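Local atomic coordinates of UPF0255 protein frsA (Vibrio vulnificus, PDB entry 4I4C), a protein that probably hydrolyses carboxylic esters as a member of the FrsA family, in the alpha/beta-hydrolase clan, though its physiological role is unsettled. Residues Ile168-Ile173 with Thr181-Leu186; Val195-Ala200 with Ala223-Asp228. All coordinates share one frame; numbering follows the deposited sequence.

Both contacts lie in the mixed eight-stranded sheet of the alpha/beta-hydrolase fold and follow one another along the chain. Interaction 1 is the hairpin of strands 167-175 and 178-186, whose first strand forms one margin of the sheet; interaction 2 pairs strands 193-199 and 223-226 further in, where the parallel part of the sheet starts. Their centres are about 9 Å apart, and strands 178-186 and 223-226 are direct neighbours: His185 N lies 2.7 Å from Met224 O and His183 O 2.9 Å from Thr226 N, both probable hydrogen bonds. The hairpin thus extends the sheet outward, while the carboxyl end of strand 193-199 leads to Gly201 and Leu202, which line the hexanoic acid pocket.

Interaction 1 (Ile168-Ile173 with Thr181-Leu186); sequences IKQLEI and TAHLHL
Ile168 and Gln170 each lay an aliphatic carbon over an imidazole face of the opposite strand. CG2 of Ile168 stands 4.2 Å from the centroid of the His185 ring and 17° off its normal, a CH-pi contact displaced toward the rim. Gln170 CG, 4.1 Å from the His183 ring centroid, makes the second; its position anti to the backbone N (chi1 -169°) runs the side chain alongside the histidine, with amide and ring planes 75° apart. The same CG touches Thr181 CG2 at 3.7 Å, while a water donates to both Thr181 OG1 and Glu172 OE2, bridging the last pair of this face.

The other face, with Lys169, Leu171, Ala182 and Leu184, is largely aliphatic, Leu171 CD1 crossing to Leu184 CB at 4.1 Å; the end of Lys169 leads away to a cation-pi contact with Tyr260. Between the faces runs a regular antiparallel ladder: Lys169 and Leu184 exchange two N-H...O bonds, each 2.8 Å from N to O, and Leu171 and Ala182 form the next hydrogen-bonded pair.

The rings have further partners: His183 ND1 bonds Gln206 OE1, which should limit that ring's rotation, and His185 is held at both nitrogens, NE2 by Tyr157 OH and ND1 by Met224 O. Helix 144-163 packs against Ile168, Gln170 and His183, whereas Leu171 and Leu184 meet Leu225 of strand 223-226, the next strand of the sheet.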
loop_
_atom_site.group_PDB
_atom_site.type_symbol
_atom_site.label_atom_id
_atom_site.label_comp_id
_atom_site.label_asym_id
_atom_site.label_seq_id
_atom_site.Cartn_x
_atom_site.Cartn_y
_atom_site.Cartn_z
ATOM N N ILE A 168 -10.446 2.117 17.422
ATOM C CA ILE A 168 -10.452 1.705 16.016
ATOM C C ILE A 168 -11.741 0.985 15.663
ATOM O O ILE A 168 -12.047 -0.067 16.215
ATOM C CB ILE A 168 -9.255 0.802 15.640
ATOM C CG1 ILE A 168 -7.926 1.457 16.021
ATOM C CG2 ILE A 168 -9.276 0.491 14.141
ATOM C CD1 ILE A 168 -7.479 1.199 17.434
ATOM N N LYS A 169 -12.497 1.562 14.738
ATOM C CA LYS A 169 -13.751 0.957 14.303
ATOM C C LYS A 169 -13.650 0.449 12.870
ATOM O O LYS A 169 -13.151 1.142 11.984
ATOM C CB LYS A 169 -14.892 1.967 14.399
ATOM C CG LYS A 169 -15.132 2.524 15.788
ATOM C CD LYS A 169 -16.135 3.670 15.723
ATOM C CE LYS A 169 -16.291 4.380 17.059
ATOM N NZ LYS A 169 -17.149 3.629 18.024
ATOM N N GLN A 170 -14.125 -0.765 12.641
ATOM C CA GLN A 170 -14.207 -1.282 11.288
ATOM C C GLN A 170 -15.576 -0.921 10.691
ATOM O O GLN A 170 -16.609 -1.346 11.198
ATOM C CB GLN A 170 -13.969 -2.792 11.280
ATOM C CG GLN A 170 -13.779 -3.398 9.891
ATOM C CD GLN A 170 -13.650 -4.920 9.922
ATOM O OE1 GLN A 170 -14.617 -5.625 10.211
ATOM N NE2 GLN A 170 -12.454 -5.425 9.624
ATOM N N LEU A 171 -15.579 -0.119 9.630
ATOM C CA LEU A 171 -16.819 0.271 8.968
ATOM C C LEU A 171 -17.088 -0.563 7.711
ATOM O O LEU A 171 -16.163 -0.958 6.990
ATOM C CB LEU A 171 -16.801 1.753 8.593
ATOM C CG LEU A 171 -16.077 2.680 9.569
ATOM C CD1 LEU A 171 -15.922 4.074 8.969
ATOM C CD2 LEU A 171 -16.786 2.736 10.923
ATOM N N GLU A 172 -18.364 -0.836 7.469
ATOM C CA GLU A 172 -18.802 -1.517 6.258
ATOM C C GLU A 172 -19.819 -0.631 5.546
ATOM O O GLU A 172 -20.944 -0.441 6.009
ATOM C CB GLU A 172 -19.401 -2.889 6.574
ATOM C CG GLU A 172 -18.395 -3.900 7.094
ATOM C CD GLU A 172 -18.967 -5.306 7.236
ATOM O OE1 GLU A 172 -20.204 -5.454 7.365
ATOM O OE2 GLU A 172 -18.171 -6.270 7.216
ATOM N N ILE A 173 -19.400 -0.097 4.410
ATOM C CA ILE A 173 -20.148 0.909 3.690
ATOM C C ILE A 173 -20.663 0.319 2.389
ATOM O O ILE A 173 -19.877 0.015 1.489
ATOM C CB ILE A 173 -19.234 2.088 3.379
ATOM C CG1 ILE A 173 -18.667 2.648 4.685
ATOM C CG2 ILE A 173 -19.982 3.155 2.596
ATOM C CD1 ILE A 173 -17.522 3.602 4.499
ATOM N N THR A 181 -14.952 -2.061 3.070
ATOM C CA THR A 181 -14.472 -2.192 4.444
ATOM C C THR A 181 -13.368 -1.184 4.739
ATOM O O THR A 181 -12.320 -1.187 4.084
ATOM C CB THR A 181 -13.913 -3.585 4.737
ATOM O OG1 THR A 181 -14.921 -4.574 4.487
ATOM C CG2 THR A 181 -13.476 -3.673 6.193
ATOM N N ALA A 182 -13.593 -0.338 5.737
ATOM C CA ALA A 182 -12.614 0.684 6.091
ATOM C C ALA A 182 -12.328 0.687 7.594
ATOM O O ALA A 182 -13.160 0.266 8.396
ATOM C CB ALA A 182 -13.093 2.073 5.612
ATOM N N HIS A 183 -11.151 1.160 7.980
ATOM C CA HIS A 183 -10.810 1.214 9.397
ATOM C C HIS A 183 -10.640 2.655 9.883
ATOM O O HIS A 183 -9.745 3.367 9.444
ATOM C CB HIS A 183 -9.544 0.405 9.690
ATOM C CG HIS A 183 -9.718 -1.073 9.536
ATOM N ND1 HIS A 183 -9.782 -1.695 8.308
ATOM C CD2 HIS A 183 -9.847 -2.058 10.461
ATOM C CE1 HIS A 183 -9.935 -2.996 8.480
ATOM N NE2 HIS A 183 -9.978 -3.240 9.781
ATOM N N LEU A 184 -11.498 3.060 10.813
ATOM C CA LEU A 184 -11.458 4.401 11.386
ATOM C C LEU A 184 -10.709 4.395 12.708
ATOM O O LEU A 184 -11.134 3.765 13.666
ATOM C CB LEU A 184 -12.885 4.928 11.591
ATOM C CG LEU A 184 -13.062 6.323 12.198
ATOM C CD1 LEU A 184 -12.483 7.415 11.278
ATOM C CD2 LEU A 184 -14.548 6.582 12.485
ATOM N N HIS A 185 -9.581 5.087 12.742
ATOM C CA HIS A 185 -8.745 5.189 13.927
ATOM C C HIS A 185 -8.973 6.539 14.594
ATOM O O HIS A 185 -8.722 7.577 13.986
ATOM C CB HIS A 185 -7.269 5.093 13.533
ATOM C CG HIS A 185 -6.950 3.907 12.680
ATOM N ND1 HIS A 185 -7.436 3.754 11.405
ATOM C CD2 HIS A 185 -6.190 2.813 12.936
ATOM C CE1 HIS A 185 -6.991 2.609 10.902
ATOM N NE2 HIS A 185 -6.237 2.026 11.811
ATOM N N LEU A 186 -9.422 6.529 15.844
ATOM C CA LEU A 186 -9.670 7.776 16.569
ATOM C C LEU A 186 -8.854 7.853 17.858
ATOM O O LEU A 186 -8.627 6.839 18.509
ATOM C CB LEU A 186 -11.154 7.890 16.891
ATOM C CG LEU A 186 -12.074 7.768 15.685
ATOM C CD1 LEU A 186 -13.269 6.911 16.038
ATOM C CD2 LEU A 186 -12.511 9.153 15.201
HETATM O O HOH W 1 -15.855 -6.524 6.218
#

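Interaction 2 (Val195-Ala200 with Ala223-Asp228)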
loop_
_atom_site.group_PDB
_atom_site.type_symbol
_atom_site.label_atom_id
_atom_site.label_comp_id
_atom_site.label_asym_id
_atom_site.label_seq_id
_atom_site.Cartn_x
_atom_site.Cartn_y
_atom_site.Cartn_z
ATOM N N VAL A 195 -10.314 14.387 9.905
ATOM C CA VAL A 195 -10.022 13.020 9.458
ATOM C C VAL A 195 -9.274 13.012 8.140
ATOM O O VAL A 195 -9.507 13.863 7.275
ATOM C CB VAL A 195 -11.334 12.174 9.342
ATOM C CG1 VAL A 195 -12.274 12.748 8.280
ATOM C CG2 VAL A 195 -11.024 10.694 9.075
ATOM N N VAL A 196 -8.354 12.070 7.986
ATOM C CA VAL A 196 -7.741 11.860 6.691
ATOM C C VAL A 196 -8.059 10.462 6.179
ATOM O O VAL A 196 -7.918 9.484 6.906
ATOM C CB VAL A 196 -6.224 12.085 6.731
ATOM C CG1 VAL A 196 -5.920 13.545 6.969
ATOM C CG2 VAL A 196 -5.594 11.244 7.816
ATOM N N ILE A 197 -8.515 10.374 4.936
ATOM C CA ILE A 197 -8.712 9.091 4.294
ATOM C C ILE A 197 -7.368 8.737 3.680
ATOM O O ILE A 197 -6.737 9.587 3.054
ATOM C CB ILE A 197 -9.777 9.158 3.205
ATOM C CG1 ILE A 197 -11.096 9.687 3.792
ATOM C CG2 ILE A 197 -9.972 7.764 2.585
ATOM C CD1 ILE A 197 -12.119 10.096 2.761
ATOM N N VAL A 198 -6.912 7.502 3.892
ATOM C CA VAL A 198 -5.562 7.111 3.502
ATOM C C VAL A 198 -5.576 5.814 2.711
ATOM O O VAL A 198 -6.187 4.845 3.150
ATOM C CB VAL A 198 -4.663 6.931 4.739
ATOM C CG1 VAL A 198 -3.247 6.590 4.324
ATOM C CG2 VAL A 198 -4.687 8.183 5.614
ATOM N N SER A 199 -4.918 5.798 1.548
ATOM C CA SER A 199 -4.723 4.554 0.796
ATOM C C SER A 199 -3.274 4.342 0.341
ATOM O O SER A 199 -2.643 5.266 -0.167
ATOM C CB SER A 199 -5.660 4.510 -0.409
ATOM O OG SER A 199 -7.001 4.361 0.015
ATOM N N ALA A 200 -2.751 3.130 0.540
ATOM C CA ALA A 200 -1.435 2.762 0.009
ATOM C C ALA A 200 -1.565 2.177 -1.399
ATOM O O ALA A 200 -2.627 2.276 -2.014
ATOM C CB ALA A 200 -0.722 1.794 0.940
ATOM N N ALA A 223 -8.086 11.885 12.998
ATOM C CA ALA A 223 -8.493 10.511 12.766
ATOM C C ALA A 223 -7.952 9.988 11.441
ATOM O O ALA A 223 -7.832 10.729 10.466
ATOM C CB ALA A 223 -10.008 10.384 12.809
ATOM N N MET A 224 -7.632 8.699 11.405
ATOM C CA MET A 224 -7.185 8.090 10.167
ATOM C C MET A 224 -8.198 7.064 9.711
ATOM O O MET A 224 -8.626 6.225 10.487
ATOM C CB MET A 224 -5.809 7.444 10.333
ATOM C CG MET A 224 -5.373 6.657 9.110
ATOM S SD MET A 224 -3.692 6.024 9.191
ATOM C CE MET A 224 -3.920 4.515 10.116
ATOM N N LEU A 225 -8.580 7.133 8.445
ATOM C CA LEU A 225 -9.557 6.208 7.902
ATOM C C LEU A 225 -8.916 5.491 6.733
ATOM O O LEU A 225 -8.764 6.067 5.666
ATOM C CB LEU A 225 -10.800 6.966 7.446
ATOM C CG LEU A 225 -11.951 6.141 6.884
ATOM C CD1 LEU A 225 -12.427 5.147 7.930
ATOM C CD2 LEU A 225 -13.087 7.055 6.460
ATOM N N THR A 226 -8.500 4.242 6.942
ATOM C CA THR A 226 -7.815 3.499 5.887
ATOM C C THR A 226 -8.788 2.831 4.919
ATOM O O THR A 226 -9.873 2.391 5.304
ATOM C CB THR A 226 -6.839 2.460 6.459
ATOM O OG1 THR A 226 -7.551 1.546 7.300
ATOM C CG2 THR A 226 -5.761 3.154 7.285
ATOM N N VAL A 227 -8.394 2.780 3.650
ATOM C CA VAL A 227 -9.200 2.172 2.610
ATOM C C VAL A 227 -8.269 1.450 1.638
ATOM O O VAL A 227 -7.179 1.948 1.339
ATOM C CB VAL A 227 -10.003 3.240 1.813
ATOM C CG1 VAL A 227 -10.930 2.565 0.818
ATOM C CG2 VAL A 227 -10.805 4.151 2.742
ATOM N N ASP A 228 -8.696 0.275 1.173
ATOM C CA ASP A 228 -8.032 -0.446 0.089
ATOM C C ASP A 228 -8.551 -0.017 -1.294
ATOM O O ASP A 228 -9.763 0.002 -1.537
ATOM C CB ASP A 228 -8.260 -1.953 0.250
ATOM C CG ASP A 228 -7.440 -2.567 1.386
ATOM O OD1 ASP A 228 -6.207 -2.363 1.413
ATOM O OD2 ASP A 228 -8.036 -3.257 2.248
HETATM O O HOH W 2 -4.555 1.257 1.675
#
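Val195-Ser199 and Ala223-Val227 run parallel in register, their strand axes 4.7 Å apart and inclined by 31°, with four backbone hydrogen bonds passing alternately from one strand to the other, from Val196 N to Ala223 O through to Val227 N to Val198 O. Three CA-H...O contacts accompany them, including Ile197 CA to Leu225 O. On one face Val195 has a chi1 of 63°, which puts CG1 between the backbone N and the carbonyl carbon and leaves CG2 anti to the nitrogen, from where it reaches Ala223 CB at 3.9 Å and Leu225 CB at 4.1 Å. Further along, Ile197 reaches Leu225 CD2 through CG1, and its CG2 meets Val227 CG2 at 3.7 Å. Val198 CG2 crosses to Met224 CG at 3.9 Å on the reverse face.

The two strands belong to a beta-alpha-beta unit with helix 210-217 as its connection. That helix covers the reverse face: Leu217 packs on Val196 and Met224, Leu212 on Val198, and Phe213 on Met224. Strand 266-271 continues the parallel sheet on the far side of 193-199, as in alpha/beta hydrolases.

At the carboxyl end the pairing becomes polar. Ser199 OG lies 2.8 Å from Val227 O, but its one proton may go there or elsewhere; His248 NE2 is its strongest polar partner. A water donates to Val227 O at 2.7 Å and accepts from Ala200 N, spanning the strands where they diverge. The side chain of Ser199 is about 9 Å from the bound hexanoic acid.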